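Local coordinates for beta-agarase D (Zobellia galactanivorans, PDB 4ASM), which hydrolyses the beta-1,4 linkages of agarose at random within the chain, with retention of anomeric configuration, through its family GH16 catalytic domain, at residues Gln7-Asn12 against Asp34-Phe39; Pro14-Ala19 against Phe134-Val139; Ala30-Phe35 against Ile356-Pro361; Ile123-Arg128 against Met319-Asn324. One frame throughout, in Å; residues are numbered along the deposited sequence.

How the contacts relate
All four contacts lie in the GH16 catalytic domain, a beta-sandwich of the jelly-roll type. Contacts 1, 2 and 3 gather on the last long strand, 350-362, and its surroundings: contact 3 sits with its centre about 10 Å from the centres of both others, shares Asp34 and Phe35 with contact 1, and is tied to contact 2 by the salt bridge from Arg357 to Glu136. Along the chain, contacts 1 and 2 alternate their segments, whereas contact 4 falls between the two segments of contact 3. Contact 4 pairs strands 112-125 and 320-326, its centre about 11 Å from that of contact 3. The N-terminal region, the calcium site and the C-terminal strand are thereby brought together.

Contact 1 (Gln7-Asn12 against Asp34-Phe39); sequences QYDWDN and DFNYTF. With CA (calcium ion), chain B.
The calcium site of the catalytic domain joins the N-terminal loop to the loop after strand 24-27, with Asp9, Asp34 and Asn36 meeting round the ion. Asp9 OD2 binds calcium at 2.3 Å, while Asp34 contributes its backbone O and Asn36 its OD1. A water, Gly89 O and two oxygens of Asp354 complete the sphere. The carboxylate of Asp34 therefore does a different job from its carbonyl: Asp34 OD2 accepts the backbone N-H of Asp9 at 2.8 Å through the anti lone pair, and a water that also touches Asn36 ND2 donates to the same oxygen. The side chain reaches there because CG sits between the backbone N and the carbonyl carbon (chi1 60°). Asn36 splits its amide between two tasks, its OD1 on the metal and its ND2 on Asp9 OD1 at 3.0 Å, approached from above the carboxylate plane but nearly within the amide's own plane. This bond between two ligands of the ion helps to fix how the Asp9 carboxylate is turned. Asp9 OD1 and Asp34 OD2 come within 3.6 Å of each other, a like-charge approach that the bonds from Asp9 N, the water and Asn36 probably ease. Trp10 CZ3 also packs on Asp34 CB at 3.6 Å. An alanine at Asp34 would keep the metal-binding carbonyl but would probably leave the Asp9 N-H without its acceptor and the N-terminal loop less firmly placed beside the ion. Carboxylates, an amide and main-chain carbonyls sharing one ion are consistent with a structural calcium site, here at the surface of a GH16 domain.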
# COMPACT_ATOMS: atom_id res chain seq x y z
N GLN A 7 -12.87 -13.19 21.29
CA GLN A 7 -11.39 -12.95 21.39
C GLN A 7 -10.75 -12.89 20.01
O GLN A 7 -11.20 -13.57 19.08
CB GLN A 7 -10.71 -14.03 22.24
CG GLN A 7 -11.02 -13.91 23.72
CD GLN A 7 -10.12 -14.79 24.57
OE1 GLN A 7 -9.31 -14.28 25.35
NE2 GLN A 7 -10.24 -16.10 24.42
N TYR A 8 -9.72 -12.05 19.88
CA TYR A 8 -9.05 -11.82 18.60
C TYR A 8 -7.55 -11.83 18.80
O TYR A 8 -7.08 -11.51 19.89
CB TYR A 8 -9.44 -10.47 18.03
CG TYR A 8 -10.91 -10.26 17.81
CD1 TYR A 8 -11.55 -10.78 16.70
CD2 TYR A 8 -11.66 -9.51 18.72
CE1 TYR A 8 -12.90 -10.57 16.50
CE2 TYR A 8 -13.02 -9.30 18.53
CZ TYR A 8 -13.62 -9.83 17.41
OH TYR A 8 -14.98 -9.64 17.22
N ASP A 9 -6.82 -12.14 17.73
CA ASP A 9 -5.35 -12.17 17.78
C ASP A 9 -4.73 -10.88 18.29
O ASP A 9 -3.63 -10.91 18.88
CB ASP A 9 -4.76 -12.45 16.39
CG ASP A 9 -4.96 -13.89 15.95
OD1 ASP A 9 -5.30 -14.76 16.78
OD2 ASP A 9 -4.73 -14.16 14.75
N TRP A 10 -5.40 -9.76 18.05
CA TRP A 10 -4.88 -8.43 18.35
C TRP A 10 -5.32 -7.94 19.72
O TRP A 10 -5.08 -6.79 20.08
CB TRP A 10 -5.33 -7.40 17.30
CG TRP A 10 -6.82 -7.37 17.11
CD1 TRP A 10 -7.76 -6.84 17.96
CD2 TRP A 10 -7.54 -7.92 16.00
NE1 TRP A 10 -9.02 -7.01 17.43
CE2 TRP A 10 -8.92 -7.67 16.24
CE3 TRP A 10 -7.17 -8.56 14.81
CZ2 TRP A 10 -9.91 -8.05 15.33
CZ3 TRP A 10 -8.17 -8.96 13.92
CH2 TRP A 10 -9.52 -8.71 14.19
N ASP A 11 -6.01 -8.78 20.49
CA ASP A 11 -6.58 -8.30 21.75
C ASP A 11 -5.54 -7.64 22.66
O ASP A 11 -5.84 -6.64 23.30
CB ASP A 11 -7.29 -9.42 22.49
CG ASP A 11 -8.68 -9.71 21.95
OD1 ASP A 11 -9.22 -8.91 21.16
OD2 ASP A 11 -9.23 -10.76 22.34
N ASN A 12 -4.34 -8.20 22.69
CA ASN A 12 -3.27 -7.73 23.59
C ASN A 12 -2.42 -6.59 23.02
O ASN A 12 -1.46 -6.14 23.65
CB ASN A 12 -2.35 -8.90 23.99
CG ASN A 12 -3.11 -10.05 24.65
OD1 ASN A 12 -4.15 -9.85 25.30
ND2 ASN A 12 -2.59 -11.27 24.48
N ASP A 34 -8.92 -11.92 11.75
CA ASP A 34 -7.66 -12.51 12.21
C ASP A 34 -7.29 -13.85 11.55
O ASP A 34 -6.34 -14.52 12.00
CB ASP A 34 -7.50 -12.52 13.76
CG ASP A 34 -8.57 -13.30 14.48
OD1 ASP A 34 -9.47 -13.87 13.83
OD2 ASP A 34 -8.49 -13.32 15.75
N PHE A 35 -8.00 -14.21 10.48
CA PHE A 35 -7.58 -15.26 9.53
C PHE A 35 -7.25 -16.61 10.16
O PHE A 35 -6.28 -17.25 9.76
CB PHE A 35 -6.36 -14.78 8.72
CG PHE A 35 -6.63 -13.58 7.84
CD1 PHE A 35 -7.58 -13.67 6.82
CD2 PHE A 35 -5.92 -12.38 7.99
CE1 PHE A 35 -7.83 -12.59 5.99
CE2 PHE A 35 -6.17 -11.30 7.14
CZ PHE A 35 -7.12 -11.39 6.15
N ASN A 36 -8.09 -17.07 11.09
CA ASN A 36 -7.76 -18.31 11.82
C ASN A 36 -8.56 -19.54 11.35
O ASN A 36 -8.40 -20.66 11.88
CB ASN A 36 -7.82 -18.06 13.32
CG ASN A 36 -6.72 -17.10 13.78
OD1 ASN A 36 -5.66 -17.00 13.12
ND2 ASN A 36 -6.96 -16.39 14.87
N TYR A 37 -9.32 -19.33 10.29
CA TYR A 37 -10.17 -20.32 9.68
C TYR A 37 -9.48 -20.93 8.47
O TYR A 37 -8.33 -20.57 8.14
CB TYR A 37 -11.50 -19.66 9.29
CG TYR A 37 -11.35 -18.40 8.43
CD1 TYR A 37 -11.15 -17.15 9.02
CD2 TYR A 37 -11.42 -18.49 7.04
CE1 TYR A 37 -11.02 -16.00 8.22
CE2 TYR A 37 -11.26 -17.36 6.25
CZ TYR A 37 -11.08 -16.13 6.85
OH TYR A 37 -10.95 -15.01 6.05
N THR A 38 -10.16 -21.86 7.81
CA THR A 38 -9.66 -22.47 6.59
C THR A 38 -10.43 -21.93 5.40
O THR A 38 -11.66 -21.91 5.39
CB THR A 38 -9.75 -24.02 6.66
OG1 THR A 38 -8.88 -24.49 7.70
CG2 THR A 38 -9.35 -24.66 5.33
N PHE A 39 -9.68 -21.42 4.41
CA PHE A 39 -10.21 -21.15 3.10
C PHE A 39 -9.23 -21.80 2.12
O PHE A 39 -8.08 -21.35 2.00
CB PHE A 39 -10.33 -19.64 2.83
CG PHE A 39 -10.58 -19.31 1.37
CD1 PHE A 39 -11.67 -19.85 0.70
CD2 PHE A 39 -9.72 -18.48 0.68
CE1 PHE A 39 -11.90 -19.58 -0.64
CE2 PHE A 39 -9.92 -18.20 -0.67
CZ PHE A 39 -11.03 -18.75 -1.34
CA CA B . -4.15 -15.06 12.70
O HOH W 1 -9.25 -15.50 17.07
O HOH W 2 -2.89 -16.74 13.92

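Contact 2 (Pro14-Ala19 against Phe134-Val139); sequences PIPANA and FVEARV
Phe134, near the start of strand 133-140, lays one side of its ring against a row of bumps on the N-terminal loop, Ile15, Pro16 and Ala17. With CG anti to the backbone N (chi1 174°), the ring reaches out from the strand to the loop. Ala17 covers one face: its CB methyl stands over the ring, offset toward the rim, in a CH-pi contact 4.2 Å from the centroid of the Phe134 ring and 24° off the normal. The far end of the ring meets the proline, whose CD lies 3.6 Å from Phe134 CZ, with CG close behind and the proline ring lying crosswise to the phenylalanine. On the same side of the ring plane as Ala17 CB, the CG2 branch of Ile15 comes obliquely to Phe134 CE2 at 3.8 Å, isoleucine and phenylalanine running antiparallel. Pro16 is also a bump for the next residue on this side of the strand, since its CG rests 3.9 Å from Glu136 OE2. That carboxylate is bound by charges from two strands, OE1 by Arg357 and OE2 by Arg222, so the proline rests against an already paired group. The contact is otherwise apolar and joins the N-terminal loop to the sheet. Strand 133-140 runs between strands 220-229 and 350-362, antiparallel to both; Phe236 of strand 232-237 touches Pro16 and Ala17, while Ile15 packs on Trp25 of strand 24-27 and Tyr359 of strand 350-362.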
# COMPACT_ATOMS: atom_id res chain seq x y z
N PRO A 14 -1.78 -2.86 21.76
CA PRO A 14 -2.31 -1.50 21.83
C PRO A 14 -2.57 -0.91 20.45
O PRO A 14 -1.84 -1.20 19.49
CB PRO A 14 -1.21 -0.72 22.56
CG PRO A 14 -0.48 -1.77 23.36
CD PRO A 14 -0.52 -3.01 22.50
N ILE A 15 -3.62 -0.11 20.37
CA ILE A 15 -3.92 0.65 19.16
C ILE A 15 -3.03 1.90 19.19
O ILE A 15 -3.16 2.73 20.09
CB ILE A 15 -5.40 1.03 19.12
CG1 ILE A 15 -6.26 -0.24 19.16
CG2 ILE A 15 -5.71 1.87 17.88
CD1 ILE A 15 -7.72 -0.02 19.61
N PRO A 16 -2.10 2.03 18.22
CA PRO A 16 -1.10 3.10 18.34
C PRO A 16 -1.60 4.48 17.93
O PRO A 16 -0.96 5.48 18.27
CB PRO A 16 0.02 2.63 17.41
CG PRO A 16 -0.68 1.83 16.36
CD PRO A 16 -1.89 1.19 17.02
N ALA A 17 -2.71 4.55 17.21
CA ALA A 17 -3.28 5.82 16.81
C ALA A 17 -4.08 6.42 17.96
O ALA A 17 -4.63 5.69 18.81
CB ALA A 17 -4.16 5.63 15.59
N ASN A 18 -4.14 7.74 17.99
CA ASN A 18 -4.85 8.47 19.04
C ASN A 18 -6.28 8.76 18.60
O ASN A 18 -6.48 9.52 17.66
CB ASN A 18 -4.10 9.78 19.31
CG ASN A 18 -4.84 10.72 20.27
OD1 ASN A 18 -5.60 10.31 21.15
ND2 ASN A 18 -4.59 12.02 20.11
N ALA A 19 -7.25 8.17 19.31
CA ALA A 19 -8.68 8.38 19.02
C ALA A 19 -9.13 9.81 19.27
O ALA A 19 -10.16 10.25 18.74
CB ALA A 19 -9.54 7.41 19.82
N PHE A 134 -8.98 3.75 11.29
CA PHE A 134 -7.62 3.21 11.45
C PHE A 134 -7.58 1.76 11.00
O PHE A 134 -8.41 0.94 11.43
CB PHE A 134 -7.18 3.34 12.91
CG PHE A 134 -5.87 2.69 13.22
CD1 PHE A 134 -4.68 3.20 12.71
CD2 PHE A 134 -5.82 1.56 14.04
CE1 PHE A 134 -3.47 2.58 13.00
CE2 PHE A 134 -4.61 0.93 14.33
CZ PHE A 134 -3.43 1.45 13.80
N VAL A 135 -6.65 1.45 10.09
CA VAL A 135 -6.53 0.09 9.55
C VAL A 135 -5.11 -0.37 9.82
O VAL A 135 -4.17 0.32 9.45
CB VAL A 135 -6.80 0.06 8.01
CG1 VAL A 135 -6.77 -1.38 7.47
CG2 VAL A 135 -8.15 0.71 7.68
N GLU A 136 -4.95 -1.53 10.45
CA GLU A 136 -3.62 -2.04 10.77
C GLU A 136 -3.53 -3.54 10.55
O GLU A 136 -4.48 -4.27 10.89
CB GLU A 136 -3.26 -1.71 12.23
CG GLU A 136 -1.84 -2.10 12.65
CD GLU A 136 -1.60 -1.99 14.13
OE1 GLU A 136 -2.53 -2.29 14.91
OE2 GLU A 136 -0.48 -1.62 14.53
N ALA A 137 -2.40 -4.02 10.02
CA ALA A 137 -2.19 -5.44 9.79
C ALA A 137 -0.90 -5.93 10.41
O ALA A 137 0.07 -5.17 10.51
CB ALA A 137 -2.19 -5.76 8.29
N ARG A 138 -0.90 -7.20 10.82
CA ARG A 138 0.34 -7.86 11.19
C ARG A 138 0.68 -8.78 10.04
O ARG A 138 -0.11 -9.66 9.67
CB ARG A 138 0.19 -8.64 12.50
CG ARG A 138 1.49 -9.29 12.94
CD ARG A 138 1.37 -9.84 14.38
NE ARG A 138 2.68 -10.33 14.84
CZ ARG A 138 3.09 -11.59 14.75
NH1 ARG A 138 2.30 -12.52 14.22
NH2 ARG A 138 4.31 -11.92 15.16
N VAL A 139 1.86 -8.58 9.45
CA VAL A 139 2.20 -9.17 8.16
C VAL A 139 3.66 -9.57 8.08
O VAL A 139 4.52 -8.81 8.54
CB VAL A 139 1.84 -8.18 7.01
CG1 VAL A 139 2.46 -6.79 7.23
CG2 VAL A 139 2.20 -8.77 5.65

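Contact 3 (Ala30-Phe35 against Ile356-Pro361); sequences AASDDF and IRVYKP. With CA (calcium ion), chain B.
Ser32 OG is gripped from two sides: it accepts the backbone N-H of Val358 at 2.9 Å, with an N-H...O angle of 145°, and is also hydrogen-bonded to Gln28 O. It lies anti to the carbonyl carbon (chi1 -58°), which carries the hydroxyl across to the edge of strand 356-361 and lets a side chain stand in for a main-chain acceptor. One residue further on, the backbones themselves pair. Asp33 N donates to Ile356 O at 2.9 Å, nearly straight, and Ile356 N returns a bond of the same length to Asp33 O, forming a single antiparallel bridge of the hydrogen-bonded kind. Ser32 CA adds a CA-H...O contact to Ile356 O. The loop after strand 24-27 thus follows the edge of the last long strand of the jelly-roll sandwich before turning off to the calcium ion, which Asp34 binds through its backbone O at 2.4 Å. That turn is an Asx turn: the backbone N-H of Phe35 reaches Asp33 OD1 at 2.8 Å, coming from above the carboxylate plane. The other oxygen, Asp33 OD2, is held by Tyr37 OH and Trp56 NE1, so the buried carboxylate is fixed at both oxygens. Its CG lies over one face of the Phe35 ring, toward the rim. Apolar contacts close the two ends of the paired region, with Phe35 CE2 meeting the CG2 branch of Ile356 at 3.9 Å and Ala31 CB fitting against Val358 CG2, also at 3.9 Å. Arg357 points away from the loop and spends its NH2 on Glu136 of strand 133-140.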
# COMPACT_ATOMS: atom_id res chain seq x y z
N ALA A 30 -17.16 -6.45 11.10
CA ALA A 30 -17.33 -7.09 9.80
C ALA A 30 -16.08 -6.94 8.93
O ALA A 30 -15.72 -7.86 8.22
CB ALA A 30 -18.54 -6.55 9.08
N ALA A 31 -15.43 -5.78 9.02
CA ALA A 31 -14.22 -5.53 8.22
C ALA A 31 -12.99 -6.30 8.71
O ALA A 31 -12.14 -6.69 7.91
CB ALA A 31 -13.90 -4.06 8.18
N SER A 32 -12.90 -6.47 10.02
CA SER A 32 -11.69 -7.03 10.63
C SER A 32 -11.62 -8.55 10.47
O SER A 32 -12.65 -9.22 10.39
CB SER A 32 -11.61 -6.62 12.09
OG SER A 32 -11.63 -5.21 12.19
N ASP A 33 -10.41 -9.08 10.45
CA ASP A 33 -10.23 -10.51 10.24
C ASP A 33 -8.89 -10.96 10.83
O ASP A 33 -7.83 -10.43 10.45
CB ASP A 33 -10.27 -10.82 8.73
CG ASP A 33 -10.53 -12.28 8.44
OD1 ASP A 33 -10.38 -13.11 9.39
OD2 ASP A 33 -10.87 -12.60 7.29
N ASP A 34 -8.92 -11.92 11.75
CA ASP A 34 -7.66 -12.51 12.21
C ASP A 34 -7.29 -13.85 11.55
O ASP A 34 -6.34 -14.52 12.00
CB ASP A 34 -7.50 -12.52 13.76
CG ASP A 34 -8.57 -13.30 14.48
OD1 ASP A 34 -9.47 -13.87 13.83
OD2 ASP A 34 -8.49 -13.32 15.75
N PHE A 35 -8.00 -14.21 10.48
CA PHE A 35 -7.58 -15.26 9.53
C PHE A 35 -7.25 -16.61 10.16
O PHE A 35 -6.28 -17.25 9.76
CB PHE A 35 -6.36 -14.78 8.72
CG PHE A 35 -6.63 -13.58 7.84
CD1 PHE A 35 -7.58 -13.67 6.82
CD2 PHE A 35 -5.92 -12.38 7.99
CE1 PHE A 35 -7.83 -12.59 5.99
CE2 PHE A 35 -6.17 -11.30 7.14
CZ PHE A 35 -7.12 -11.39 6.15
N ILE A 356 -5.76 -8.42 10.20
CA ILE A 356 -5.99 -7.03 9.85
C ILE A 356 -7.19 -6.54 10.66
O ILE A 356 -8.25 -7.19 10.69
CB ILE A 356 -6.17 -6.85 8.31
CG1 ILE A 356 -6.26 -5.36 7.93
CG2 ILE A 356 -7.35 -7.68 7.78
CD1 ILE A 356 -6.17 -5.13 6.44
N ARG A 357 -7.00 -5.42 11.34
CA ARG A 357 -8.04 -4.87 12.19
C ARG A 357 -8.39 -3.45 11.75
O ARG A 357 -7.53 -2.71 11.26
CB ARG A 357 -7.61 -4.89 13.67
CG ARG A 357 -6.43 -4.01 14.03
CD ARG A 357 -6.02 -4.28 15.47
NE ARG A 357 -4.84 -3.53 15.88
CZ ARG A 357 -4.47 -3.36 17.14
NH1 ARG A 357 -5.22 -3.86 18.13
NH2 ARG A 357 -3.35 -2.71 17.41
N VAL A 358 -9.65 -3.09 11.95
CA VAL A 358 -10.18 -1.81 11.49
C VAL A 358 -10.95 -1.22 12.66
O VAL A 358 -11.81 -1.90 13.24
CB VAL A 358 -11.12 -2.01 10.29
CG1 VAL A 358 -11.71 -0.68 9.86
CG2 VAL A 358 -10.38 -2.68 9.14
N TYR A 359 -10.63 0.03 13.02
CA TYR A 359 -11.34 0.75 14.08
C TYR A 359 -11.82 2.12 13.60
O TYR A 359 -11.25 2.71 12.68
CB TYR A 359 -10.43 1.00 15.28
CG TYR A 359 -9.90 -0.22 15.98
CD1 TYR A 359 -10.59 -0.81 17.05
CD2 TYR A 359 -8.66 -0.76 15.62
CE1 TYR A 359 -10.07 -1.94 17.70
CE2 TYR A 359 -8.14 -1.86 16.26
CZ TYR A 359 -8.84 -2.46 17.31
OH TYR A 359 -8.28 -3.55 17.93
N LYS A 360 -12.88 2.61 14.23
CA LYS A 360 -13.24 4.01 14.07
C LYS A 360 -13.32 4.67 15.45
O LYS A 360 -13.66 4.00 16.42
CB LYS A 360 -14.56 4.15 13.31
CG LYS A 360 -14.56 3.54 11.91
CD LYS A 360 -15.93 3.63 11.24
CE LYS A 360 -16.24 5.04 10.77
NZ LYS A 360 -15.35 5.45 9.62
N PRO A 361 -12.99 5.98 15.53
CA PRO A 361 -13.02 6.68 16.81
C PRO A 361 -14.45 7.10 17.15
O PRO A 361 -15.17 7.63 16.30
CB PRO A 361 -12.16 7.92 16.53
CG PRO A 361 -12.32 8.20 15.10
CD PRO A 361 -12.60 6.85 14.42
CA CA B . -4.15 -15.06 12.70
O HOH W 2 -2.89 -16.74 13.92

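Contact 4 (Ile123-Arg128 against Met319-Asn324); sequences ITNKTR and MDIIIN
Arg128 runs alongside Asp320, parallel to it. Its CB lies 3.4 Å from Met319 O; CG, anti to the carbonyl carbon (chi1 -68°), and then CD follow the aspartate, with CG 3.3 Å from Asp320 OD1. The extended chain delivers NE to Asp320 OD1 at 2.9 Å, a salt bridge in the guanidinium plane that meets the carboxylate on its syn side, tilted 27° out of its plane. At the tip, NH2 donates to a water that passes the link on to Asp320 OD2, while NH1 pairs with Glu318. Asp320 OD2 also bonds to His61. A methionine in place of Arg128 would probably leave Asp320 OD1 without its charged mate and the carboxylate freer to turn. Beyond this pair the backbones bond antiparallel, Asn125 N to Ile321 O at 2.8 Å and Ile123 to Ile323 in both directions. A water bridges Ile321 N to Asn125 O and Thr127 O where the strands part. Strand 320-326 lies between strands 112-125 and 147-153, antiparallel to each; Ile123 and Ile323, neighbours on one face, pack onto Leu91 and Ile93 of strand 90-96, while Ile322 touches Trp151 of strand 147-153.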
# COMPACT_ATOMS: atom_id res chain seq x y z
N ILE A 123 -6.97 -9.74 -3.24
CA ILE A 123 -8.27 -9.84 -2.59
C ILE A 123 -8.82 -8.47 -2.27
O ILE A 123 -8.06 -7.51 -2.11
CB ILE A 123 -8.23 -10.71 -1.30
CG1 ILE A 123 -7.49 -9.98 -0.18
CG2 ILE A 123 -7.60 -12.07 -1.60
CD1 ILE A 123 -7.49 -10.77 1.14
N THR A 124 -10.15 -8.41 -2.12
CA THR A 124 -10.86 -7.19 -1.72
C THR A 124 -11.78 -7.51 -0.53
O THR A 124 -12.47 -8.54 -0.54
CB THR A 124 -11.74 -6.73 -2.88
OG1 THR A 124 -10.93 -6.49 -4.04
CG2 THR A 124 -12.47 -5.45 -2.53
N ASN A 125 -11.78 -6.65 0.48
CA ASN A 125 -12.67 -6.76 1.63
C ASN A 125 -14.08 -6.30 1.27
O ASN A 125 -14.25 -5.35 0.48
CB ASN A 125 -12.07 -5.95 2.81
CG ASN A 125 -12.64 -6.32 4.16
OD1 ASN A 125 -11.90 -6.73 5.08
ND2 ASN A 125 -13.92 -6.15 4.32
N LYS A 126 -15.08 -6.99 1.81
CA LYS A 126 -16.48 -6.67 1.45
C LYS A 126 -17.02 -5.46 2.20
O LYS A 126 -18.13 -5.00 1.89
CB LYS A 126 -17.36 -7.89 1.71
CG LYS A 126 -16.94 -9.06 0.86
CD LYS A 126 -17.84 -9.24 -0.31
CE LYS A 126 -18.89 -10.26 -0.02
NZ LYS A 126 -19.80 -10.36 -1.18
N THR A 127 -16.26 -4.95 3.17
CA THR A 127 -16.66 -3.81 3.96
C THR A 127 -15.73 -2.65 3.66
O THR A 127 -14.52 -2.76 3.91
CB THR A 127 -16.64 -4.12 5.47
OG1 THR A 127 -17.46 -5.28 5.71
CG2 THR A 127 -17.16 -2.92 6.29
N ARG A 128 -16.29 -1.56 3.13
CA ARG A 128 -15.50 -0.38 2.78
C ARG A 128 -15.16 0.46 3.99
O ARG A 128 -15.78 0.35 5.04
CB ARG A 128 -16.23 0.44 1.71
CG ARG A 128 -16.30 -0.31 0.38
CD ARG A 128 -17.03 0.47 -0.69
NE ARG A 128 -17.04 -0.27 -1.95
CZ ARG A 128 -18.06 -0.24 -2.81
NH1 ARG A 128 -19.12 0.51 -2.54
NH2 ARG A 128 -18.01 -0.92 -3.94
N MET A 319 -13.41 3.69 0.48
CA MET A 319 -12.41 2.87 -0.19
C MET A 319 -12.52 1.38 0.12
O MET A 319 -12.94 1.00 1.22
CB MET A 319 -11.00 3.37 0.17
CG MET A 319 -10.75 4.79 -0.29
SD MET A 319 -9.04 5.26 0.02
CE MET A 319 -9.17 7.00 -0.42
N ASP A 320 -12.20 0.55 -0.87
CA ASP A 320 -12.04 -0.88 -0.67
C ASP A 320 -10.68 -1.20 -0.08
O ASP A 320 -9.66 -0.65 -0.50
CB ASP A 320 -12.13 -1.61 -2.01
CG ASP A 320 -13.48 -1.40 -2.70
OD1 ASP A 320 -14.51 -1.60 -2.02
OD2 ASP A 320 -13.49 -1.06 -3.89
N ILE A 321 -10.66 -2.14 0.87
CA ILE A 321 -9.39 -2.68 1.39
C ILE A 321 -8.95 -3.79 0.45
O ILE A 321 -9.71 -4.74 0.19
CB ILE A 321 -9.52 -3.28 2.80
CG1 ILE A 321 -10.04 -2.26 3.80
CG2 ILE A 321 -8.15 -3.83 3.26
CD1 ILE A 321 -10.58 -2.89 5.09
N ILE A 322 -7.73 -3.66 -0.07
CA ILE A 322 -7.14 -4.63 -0.99
C ILE A 322 -5.82 -5.13 -0.43
O ILE A 322 -5.00 -4.36 0.10
CB ILE A 322 -6.91 -3.99 -2.39
CG1 ILE A 322 -8.27 -3.50 -2.96
CG2 ILE A 322 -6.22 -4.98 -3.32
CD1 ILE A 322 -8.17 -2.69 -4.23
N ILE A 323 -5.61 -6.44 -0.50
CA ILE A 323 -4.31 -7.01 -0.16
C ILE A 323 -3.86 -7.78 -1.37
O ILE A 323 -4.64 -8.55 -1.94
CB ILE A 323 -4.38 -7.91 1.09
CG1 ILE A 323 -4.89 -7.11 2.28
CG2 ILE A 323 -2.97 -8.51 1.37
CD1 ILE A 323 -5.10 -7.95 3.54
N ASN A 324 -2.61 -7.58 -1.78
CA ASN A 324 -2.13 -8.30 -2.96
C ASN A 324 -0.61 -8.39 -3.04
O ASN A 324 0.10 -7.84 -2.20
CB ASN A 324 -2.72 -7.73 -4.28
CG ASN A 324 -2.07 -6.42 -4.74
OD1 ASN A 324 -0.97 -6.07 -4.31
ND2 ASN A 324 -2.73 -5.71 -5.64
O HOH W 3 -13.26 -3.03 1.53
O HOH W 4 -15.84 -3.74 -1.01
O HOH W 5 -15.62 -2.22 -5.05